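Local coordinates for CurF (Lyngbya majuscula, PDB 5DP2), which probably catalyses cyclopropane ring formation in curacin A biosynthesis, as an enoyl reductase-type cyclopropanase that binds NADP, at residues Pro10-Ile15 with Asn77-Val82. Numbering follows the deposited sequence.
Sequences PVQLRI and NLTFGV
Leu13 and Phe80 lead the contact between the N-terminal strand 11-14, one of the two strands of a small antiparallel sheet with 25-28, and the loop 77-82 that runs into strand 83-91 of the GroES-like part of this enoyl reductase. The two chain directions lie 112° apart, so the loop crosses the strand rather than pairing with it. Phe80 turns a ring edge to the strand: Leu13 O lies in the ring plane at that edge, 3.6 Å from Phe80 CD2. Leu13 CD2 approaches Phe80 CD2 to 4.1 Å, the two side chains crossing at about a right angle. Ile15 extends this apolar patch, CG2 against Phe80 CZ and CD1 against Leu78 CD2. On the Thr79 side, the methyl CG2 lies 3.5 Å from Gln12 OE1; Gln12 CG is anti to the backbone N (chi1 179°) and the chain runs on extended, which carries its amide to the methyl.

Two waters make the polar links. One donates to Leu13 O and accepts from Phe80 N; the other accepts from Ile15 N, donates to Leu78 O at 2.7 Å, and takes a weak bond from Arg14 NE at the guanidinium edge. The Arg14 chain bends at chi2 and chi3, bringing CD to 3.4 Å from Leu78 O and NH2 near Asn77 CA; NH2 also bonds Glu76 O. Farther out, Thr79 OG1 is held by Gly110 O, Gln12 NE2 by Ser114 OG, and Phe80 packs on Glu52 and Val56 of helix 50-57. Gln12 OE1 receives Arg69 NH1 as well as Arg14 NH1, the latter at 2.9 Å, in the carbonyl plane but 31° out of the guanidinium plane.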
ATOM      1  N   PRO A  10       8.362 -25.628  -4.813  1.00 10.59           N
ATOM      2  CA  PRO A  10       8.507 -24.385  -4.011  1.00  8.26           C
ATOM      3  C   PRO A  10       9.575 -23.471  -4.584  1.00  7.14           C
ATOM      4  O   PRO A  10      10.714 -23.894  -4.865  1.00  7.86           O
ATOM      5  CB  PRO A  10       8.880 -24.890  -2.631  1.00 11.80           C
ATOM      6  CG  PRO A  10       8.365 -26.313  -2.602  1.00 14.10           C
ATOM      7  CD  PRO A  10       8.543 -26.826  -3.991  1.00 12.88           C
ATOM      8  N   VAL A  11       9.190 -22.200  -4.712  1.00  6.19           N
ATOM      9  CA  VAL A  11      10.080 -21.152  -5.204  1.00  5.79           C
ATOM     10  C   VAL A  11       9.887 -19.874  -4.371  1.00  5.37           C
ATOM     11  O   VAL A  11       8.927 -19.739  -3.595  1.00  6.06           O
ATOM     12  CB  VAL A  11       9.870 -20.859  -6.710  1.00  6.43           C
ATOM     13  CG1 VAL A  11      10.348 -22.006  -7.573  1.00  7.81           C
ATOM     14  CG2 VAL A  11       8.415 -20.520  -7.013  1.00  7.03           C
ATOM     15  N   GLN A  12      10.796 -18.929  -4.569  1.00  5.37           N
ATOM     16  CA  GLN A  12      10.735 -17.612  -3.929  1.00  5.23           C
ATOM     17  C   GLN A  12      11.323 -16.585  -4.895  1.00  5.29           C
ATOM     18  O   GLN A  12      12.363 -16.845  -5.516  1.00  6.02           O
ATOM     19  CB  GLN A  12      11.494 -17.598  -2.604  1.00  5.38           C
ATOM     20  CG  GLN A  12      11.480 -16.239  -1.913  1.00  5.31           C
ATOM     21  CD  GLN A  12      12.051 -16.344  -0.516  1.00  5.41           C
ATOM     22  OE1 GLN A  12      13.275 -16.319  -0.325  1.00  6.16           O
ATOM     23  NE2 GLN A  12      11.176 -16.494   0.462  1.00  5.86           N
ATOM     24  N   LEU A  13      10.675 -15.428  -5.007  1.00  5.24           N
ATOM     25  CA  LEU A  13      11.147 -14.377  -5.923  1.00  5.50           C
ATOM     26  C   LEU A  13      12.377 -13.705  -5.314  1.00  5.53           C
ATOM     27  O   LEU A  13      12.372 -13.259  -4.171  1.00  5.75           O
ATOM     28  CB  LEU A  13      10.013 -13.360  -6.127  1.00  5.35           C
ATOM     29  CG  LEU A  13      10.242 -12.357  -7.259  1.00  6.26           C
ATOM     30  CD1 LEU A  13      10.249 -13.039  -8.599  1.00  7.62           C
ATOM     31  CD2 LEU A  13       9.132 -11.303  -7.199  1.00  6.54           C
ATOM     32  N   ARG A  14      13.449 -13.622  -6.123  1.00  5.84           N
ATOM     33  CA  ARG A  14      14.722 -13.098  -5.671  1.00  6.26           C
ATOM     34  C   ARG A  14      15.393 -12.325  -6.798  1.00  6.66           C
ATOM     35  O   ARG A  14      14.977 -12.411  -7.953  1.00  7.94           O
ATOM     36  CB  ARG A  14      15.640 -14.252  -5.199  1.00  6.46           C
ATOM     37  CG  ARG A  14      15.082 -15.073  -4.038  1.00  6.30           C
ATOM     38  CD  ARG A  14      15.099 -14.342  -2.707  1.00  6.18           C
ATOM     39  NE  ARG A  14      16.434 -14.413  -2.075  1.00  6.67           N
ATOM     40  CZ  ARG A  14      16.860 -15.494  -1.412  1.00  6.84           C
ATOM     41  NH1 ARG A  14      16.053 -16.496  -1.136  1.00  7.07           N
ATOM     42  NH2 ARG A  14      18.123 -15.559  -1.004  1.00  7.98           N
ATOM     43  N   ILE A  15      16.445 -11.596  -6.443  1.00  7.10           N
ATOM     44  CA  ILE A  15      17.305 -10.926  -7.417  1.00  7.79           C
ATOM     45  C   ILE A  15      18.769 -11.222  -7.089  1.00  8.75           C
ATOM     46  O   ILE A  15      19.127 -11.409  -5.928  1.00  9.85           O
ATOM     47  CB  ILE A  15      17.078  -9.401  -7.444  1.00  8.42           C
ATOM     48  CG1 ILE A  15      17.234  -8.768  -6.064  1.00  8.83           C
ATOM     49  CG2 ILE A  15      15.733  -9.067  -8.063  1.00  9.17           C
ATOM     50  CD1 ILE A  15      17.199  -7.254  -6.057  1.00  9.92           C
ATOM     51  N   ASN A  77      19.769 -11.423  -0.795  1.00  7.29           N
ATOM     52  CA  ASN A  77      18.924 -11.895   0.304  1.00  6.83           C
ATOM     53  C   ASN A  77      17.539 -11.245   0.307  1.00  6.27           C
ATOM     54  O   ASN A  77      16.689 -11.645   1.102  1.00  6.23           O
ATOM     55  CB  ASN A  77      19.613 -11.650   1.648  1.00  7.31           C
ATOM     56  CG  ASN A  77      20.862 -12.482   1.826  1.00  8.11           C
ATOM     57  OD1 ASN A  77      21.148 -13.389   1.040  1.00  9.50           O
ATOM     58  ND2 ASN A  77      21.595 -12.179   2.892  1.00 10.57           N
ATOM     59  N   LEU A  78      17.329 -10.208  -0.500  1.00  6.25           N
ATOM     60  CA  LEU A  78      16.057  -9.463  -0.480  1.00  5.94           C
ATOM     61  C   LEU A  78      14.897 -10.334  -0.958  1.00  5.53           C
ATOM     62  O   LEU A  78      14.976 -10.968  -2.009  1.00  5.97           O
ATOM     63  CB  LEU A  78      16.189  -8.230  -1.380  1.00  6.19           C
ATOM     64  CG  LEU A  78      14.985  -7.271  -1.390  1.00  6.64           C
ATOM     65  CD1 LEU A  78      14.742  -6.610  -0.047  1.00  7.08           C
ATOM     66  CD2 LEU A  78      15.182  -6.213  -2.454  1.00  7.68           C
ATOM     67  N   THR A  79      13.802 -10.305  -0.186  1.00  5.66           N
ATOM     68  CA  THR A  79      12.556 -10.928  -0.597  1.00  5.30           C
ATOM     69  C   THR A  79      11.505  -9.840  -0.865  1.00  4.87           C
ATOM     70  O   THR A  79      11.690  -8.668  -0.533  1.00  5.41           O
ATOM     71  CB  THR A  79      12.050 -11.954   0.442  1.00  5.62           C
ATOM     72  OG1 THR A  79      11.754 -11.295   1.674  1.00  6.19           O
ATOM     73  CG2 THR A  79      13.066 -13.027   0.728  1.00  6.51           C
ATOM     74  N   PHE A  80      10.408 -10.280  -1.477  1.00  4.96           N
ATOM     75  CA  PHE A  80       9.339  -9.390  -1.909  1.00  4.88           C
ATOM     76  C   PHE A  80       8.006  -9.942  -1.454  1.00  4.59           C
ATOM     77  O   PHE A  80       7.855 -11.146  -1.251  1.00  5.18           O
ATOM     78  CB  PHE A  80       9.353  -9.258  -3.446  1.00  5.46           C
ATOM     79  CG  PHE A  80      10.677  -8.812  -3.986  1.00  5.51           C
ATOM     80  CD1 PHE A  80      10.993  -7.475  -4.072  1.00  6.16           C
ATOM     81  CD2 PHE A  80      11.654  -9.740  -4.349  1.00  6.03           C
ATOM     82  CE1 PHE A  80      12.239  -7.060  -4.489  1.00  7.31           C
ATOM     83  CE2 PHE A  80      12.902  -9.329  -4.779  1.00  7.41           C
ATOM     84  CZ  PHE A  80      13.191  -7.993  -4.870  1.00  7.69           C
ATOM     85  N   GLY A  81       7.036  -9.038  -1.355  1.00  5.21           N
ATOM     86  CA  GLY A  81       5.668  -9.396  -1.003  1.00  5.72           C
ATOM     87  C   GLY A  81       5.360  -8.891   0.394  1.00  5.25           C
ATOM     88  O   GLY A  81       5.522  -9.630   1.392  1.00  5.66           O
ATOM     89  N   VAL A  82       4.924  -7.640   0.479  1.00  5.28           N
ATOM     90  CA  VAL A  82       4.669  -6.977   1.733  1.00  5.53           C
ATOM     91  C   VAL A  82       3.220  -7.176   2.210  1.00  5.16           C
ATOM     92  O   VAL A  82       2.811  -6.637   3.240  1.00  5.89           O
ATOM     93  CB  VAL A  82       5.093  -5.489   1.681  1.00  6.16           C
ATOM     94  CG1 VAL A  82       6.596  -5.357   1.473  1.00  8.25           C
ATOM     95  CG2 VAL A  82       4.322  -4.715   0.610  1.00  6.69           C
TER
HETATM   96  O   HOH W   1      10.316 -13.010  -2.365  1.00  5.70           O
HETATM   97  O   HOH W   2      17.061 -11.645  -3.603  1.00  7.54           O